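Local coordinates for protein isoform 2 of Dual oxidase maturation factor 1 (Homo sapiens, PDB 7D3F) that may be required for the maturation of the dual oxidase DUOX1 and its transport from the endoplasmic reticulum to the plasma membrane, at residues 160-163 with 164-167; 222-225 with 226-230. All blocks are in the same frame, centred on the assembly; numbering follows the deposited sequence.

Contact 1: 160-163 with 164-167; sequences KFTP and RSPC
Ser165 sets its hydroxyl among carbonyl oxygens on both sides of it in sequence, those of Lys160 and Thr162 before and Cys167 after. Its CB rests against the hydroxyl of Thr162, with Ser165 CB 3.2 Å from Thr162 OG1, which itself hydrogen-bonds to the carbonyl oxygen of Glu159. One bond further on, OG stands between the backbone N and the carbonyl carbon (chi1 67°), a torsion that swings the hydroxyl inward. Ser165 OG lies 2.9 Å from Thr162 O, 3.1 Å from Lys160 O and 3.0 Å from Cys167 O, a single hydroxyl proton facing three possible acceptors. The backbone adds the bond that closes a type I beta turn from Thr162 to Ser165: Ser165 N donates to Thr162 O over 3.2 Å, nearly straight at 161° but from above the carbonyl plane. Pro163 and Arg164 occupy the corner, where the arginine chain, bent at chi2 and chi3, folds one face of its guanidinium over Pro163 O. After the turn Cys167 SG passes 3.9 Å from Lys160 O and forms the disulfide to Cys234; before it, Lys160 NZ bonds to Pro235 O and makes a salt bridge to an acidic side chain of another protein chain.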
loop_
_atom_site.group_PDB
_atom_site.type_symbol
_atom_site.label_atom_id
_atom_site.label_comp_id
_atom_site.label_asym_id
_atom_site.label_seq_id
_atom_site.Cartn_x
_atom_site.Cartn_y
_atom_site.Cartn_z
ATOM N N LYS B 160 11.963 8.659 29.907
ATOM C CA LYS B 160 13.184 7.874 30.065
ATOM C C LYS B 160 13.662 7.291 28.740
ATOM O O LYS B 160 14.864 7.061 28.564
ATOM C CB LYS B 160 12.958 6.759 31.084
ATOM C CG LYS B 160 13.084 7.207 32.527
ATOM C CD LYS B 160 14.531 7.516 32.875
ATOM C CE LYS B 160 14.683 7.863 34.344
ATOM N NZ LYS B 160 16.113 7.949 34.751
ATOM N N PHE B 161 12.750 7.046 27.800
ATOM C CA PHE B 161 13.093 6.460 26.511
ATOM C C PHE B 161 13.126 7.479 25.378
ATOM O O PHE B 161 13.189 7.086 24.209
ATOM C CB PHE B 161 12.116 5.336 26.162
ATOM C CG PHE B 161 12.353 4.068 26.925
ATOM C CD1 PHE B 161 13.127 3.055 26.386
ATOM C CD2 PHE B 161 11.801 3.888 28.181
ATOM C CE1 PHE B 161 13.347 1.884 27.085
ATOM C CE2 PHE B 161 12.017 2.721 28.885
ATOM C CZ PHE B 161 12.792 1.717 28.337
ATOM N N THR B 162 13.075 8.772 25.688
ATOM C CA THR B 162 13.163 9.780 24.646
ATOM C C THR B 162 14.568 9.795 24.043
ATOM O O THR B 162 15.544 9.458 24.718
ATOM C CB THR B 162 12.817 11.162 25.194
ATOM O OG1 THR B 162 13.519 11.383 26.423
ATOM C CG2 THR B 162 11.319 11.280 25.435
ATOM N N PRO B 163 14.694 10.167 22.766
ATOM C CA PRO B 163 16.027 10.186 22.139
ATOM C C PRO B 163 17.017 11.103 22.831
ATOM O O PRO B 163 18.216 10.798 22.856
ATOM C CB PRO B 163 15.731 10.656 20.707
ATOM C CG PRO B 163 14.305 10.288 20.475
ATOM C CD PRO B 163 13.624 10.465 21.799
ATOM N N ARG B 164 16.557 12.217 23.397
ATOM C CA ARG B 164 17.443 13.184 24.027
ATOM C C ARG B 164 17.587 12.979 25.530
ATOM O O ARG B 164 18.241 13.796 26.188
ATOM C CB ARG B 164 16.951 14.607 23.749
ATOM C CG ARG B 164 16.897 14.982 22.273
ATOM C CD ARG B 164 18.287 15.142 21.660
ATOM N NE ARG B 164 18.764 13.919 21.018
ATOM C CZ ARG B 164 19.765 13.171 21.474
ATOM N NH1 ARG B 164 20.408 13.520 22.579
ATOM N NH2 ARG B 164 20.127 12.076 20.819
ATOM N N SER B 165 16.998 11.924 26.089
ATOM C CA SER B 165 17.149 11.664 27.510
ATOM C C SER B 165 18.609 11.337 27.831
ATOM O O SER B 165 19.313 10.748 27.007
ATOM C CB SER B 165 16.250 10.512 27.949
ATOM O OG SER B 165 16.675 9.285 27.381
ATOM N N PRO B 166 19.085 11.718 29.021
ATOM C CA PRO B 166 20.511 11.523 29.334
ATOM C C PRO B 166 20.986 10.085 29.207
ATOM O O PRO B 166 22.116 9.856 28.761
ATOM C CB PRO B 166 20.615 12.030 30.779
ATOM C CG PRO B 166 19.532 13.041 30.888
ATOM C CD PRO B 166 18.398 12.516 30.051
ATOM N N CYS B 167 20.165 9.107 29.577
ATOM C CA CYS B 167 20.564 7.711 29.466
ATOM C C CYS B 167 20.148 7.173 28.102
ATOM O O CYS B 167 19.006 7.363 27.669
ATOM C CB CYS B 167 19.966 6.878 30.601
ATOM S SG CYS B 167 18.257 6.323 30.424
#

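Contact 2: 222-225 with 226-230; sequences LFFS and MATSL
Residues 222-228 continue a longer helix in which Met226 N, Ala227 N and Thr228 N donate over 2.9 Å to Leu222 O, Phe223 O and Phe224 O respectively, four residues back. Thr228 adds its hydroxyl to this ladder. With OG1 placed between the backbone N and the carbonyl carbon (chi1 58°), the side chain reaches back along the helix, and Thr228 OG1 donates to Phe224 O at 2.6 Å. That oxygen is therefore gripped twice, by the amide and the hydroxyl of one residue, which approach from opposite faces of the carbonyl plane. The methyl branch goes to the aromatic ring: Thr228 CG2 sits 3.8 Å from the centroid of the Phe224 ring, only 11° off the normal, a CH-pi contact over the face. Phe224 also meets Trp76. Elsewhere round the helix, Phe223 CE2 comes 4.1 Å from Ala227 CB; further round, Leu222 CD2 approaches Met226 CG at 4.2 Å. The backbone bond from Ser229 N to Ser225 O is weak, with an N-H...O angle of 128°, yet Ser229 OG lies 2.8 Å from Ser225 O and 2.9 Å from Met226 O, one proton facing two acceptors. The back-bond of the Thr228 hydroxyl, with Ser229 in position for the same, is a familiar feature of membrane-spanning helices; here it lies near the predicted extracellular end of one, packed through Thr228 and Ala227 on helix 169-199.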
loop_
_atom_site.group_PDB
_atom_site.type_symbol
_atom_site.label_atom_id
_atom_site.label_comp_id
_atom_site.label_asym_id
_atom_site.label_seq_id
_atom_site.Cartn_x
_atom_site.Cartn_y
_atom_site.Cartn_z
ATOM N N LEU B 222 20.435 -13.384 20.155
ATOM C CA LEU B 222 21.788 -12.945 20.475
ATOM C C LEU B 222 21.966 -11.459 20.197
ATOM O O LEU B 222 22.578 -10.741 20.997
ATOM C CB LEU B 222 22.804 -13.770 19.685
ATOM C CG LEU B 222 24.284 -13.543 20.000
ATOM C CD1 LEU B 222 24.995 -14.874 20.180
ATOM C CD2 LEU B 222 24.949 -12.726 18.904
ATOM N N PHE B 223 21.440 -10.976 19.068
ATOM C CA PHE B 223 21.561 -9.558 18.753
ATOM C C PHE B 223 20.818 -8.708 19.772
ATOM O O PHE B 223 21.333 -7.673 20.213
ATOM C CB PHE B 223 21.046 -9.271 17.342
ATOM C CG PHE B 223 21.394 -7.892 16.844
ATOM C CD1 PHE B 223 22.479 -7.700 16.004
ATOM C CD2 PHE B 223 20.649 -6.787 17.228
ATOM C CE1 PHE B 223 22.807 -6.436 15.549
ATOM C CE2 PHE B 223 20.976 -5.521 16.782
ATOM C CZ PHE B 223 22.054 -5.346 15.939
ATOM N N PHE B 224 19.606 -9.117 20.155
ATOM C CA PHE B 224 18.863 -8.347 21.146
ATOM C C PHE B 224 19.619 -8.293 22.466
ATOM O O PHE B 224 19.758 -7.224 23.072
ATOM C CB PHE B 224 17.466 -8.938 21.345
ATOM C CG PHE B 224 16.571 -8.095 22.209
ATOM C CD1 PHE B 224 15.849 -7.046 21.662
ATOM C CD2 PHE B 224 16.456 -8.343 23.567
ATOM C CE1 PHE B 224 15.027 -6.264 22.452
ATOM C CE2 PHE B 224 15.637 -7.564 24.362
ATOM C CZ PHE B 224 14.923 -6.523 23.803
ATOM N N SER B 225 20.144 -9.438 22.913
ATOM C CA SER B 225 20.886 -9.469 24.170
ATOM C C SER B 225 22.117 -8.573 24.107
ATOM O O SER B 225 22.356 -7.760 25.010
ATOM C CB SER B 225 21.287 -10.905 24.510
ATOM O OG SER B 225 20.159 -11.681 24.860
ATOM N N MET B 226 22.907 -8.697 23.037
ATOM C CA MET B 226 24.145 -7.931 22.941
ATOM C C MET B 226 23.874 -6.436 22.829
ATOM O O MET B 226 24.586 -5.627 23.432
ATOM C CB MET B 226 24.974 -8.418 21.752
ATOM C CG MET B 226 25.501 -9.842 21.891
ATOM S SD MET B 226 26.561 -10.090 23.331
ATOM C CE MET B 226 25.440 -10.922 24.457
ATOM N N ALA B 227 22.848 -6.047 22.069
ATOM C CA ALA B 227 22.579 -4.628 21.875
ATOM C C ALA B 227 21.916 -3.992 23.091
ATOM O O ALA B 227 22.140 -2.807 23.356
ATOM C CB ALA B 227 21.715 -4.423 20.632
ATOM N N THR B 228 21.104 -4.742 23.838
ATOM C CA THR B 228 20.496 -4.204 25.047
ATOM C C THR B 228 21.397 -4.319 26.269
ATOM O O THR B 228 21.105 -3.693 27.294
ATOM C CB THR B 228 19.164 -4.907 25.332
ATOM O OG1 THR B 228 19.381 -6.318 25.463
ATOM C CG2 THR B 228 18.177 -4.652 24.202
ATOM N N SER B 229 22.477 -5.097 26.192
ATOM C CA SER B 229 23.419 -5.199 27.299
ATOM C C SER B 229 24.503 -4.130 27.262
ATOM O O SER B 229 25.080 -3.817 28.309
ATOM C CB SER B 229 24.074 -6.583 27.310
ATOM O OG SER B 229 24.767 -6.828 26.099
ATOM N N LEU B 230 24.791 -3.564 26.087
ATOM C CA LEU B 230 25.816 -2.536 25.963
ATOM C C LEU B 230 25.398 -1.201 26.567
ATOM O O LEU B 230 26.244 -0.309 26.692
ATOM C CB LEU B 230 26.184 -2.338 24.491
ATOM C CG LEU B 230 26.966 -3.467 23.818
ATOM C CD1 LEU B 230 26.974 -3.289 22.308
ATOM C CD2 LEU B 230 28.388 -3.526 24.356
#

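Contacts 1 and 2 illustrate one principle in two settings: a hydroxyl set against nearby backbone carbonyls, in contact 1 at a turn and in contact 2 near the end of a helix. They follow one another along the chain without touching, their centres about 18 Å apart and their nearest atoms about 9 Å apart. Helix 169-199 joins them: Phe161 and Pro163 rest on Leu169 and Tyr170, whereas Phe224, Ala227 and Thr228 pack on Thr180, Ala176 and Tyr173. The disulfide from Cys167 to Cys234 also ties contact 1 to the segment after helix 203-229. A glycan N-acetylglucosamine lies about 13 Å from the Phe161 side chain, and one lies about 14 Å from that of Phe224.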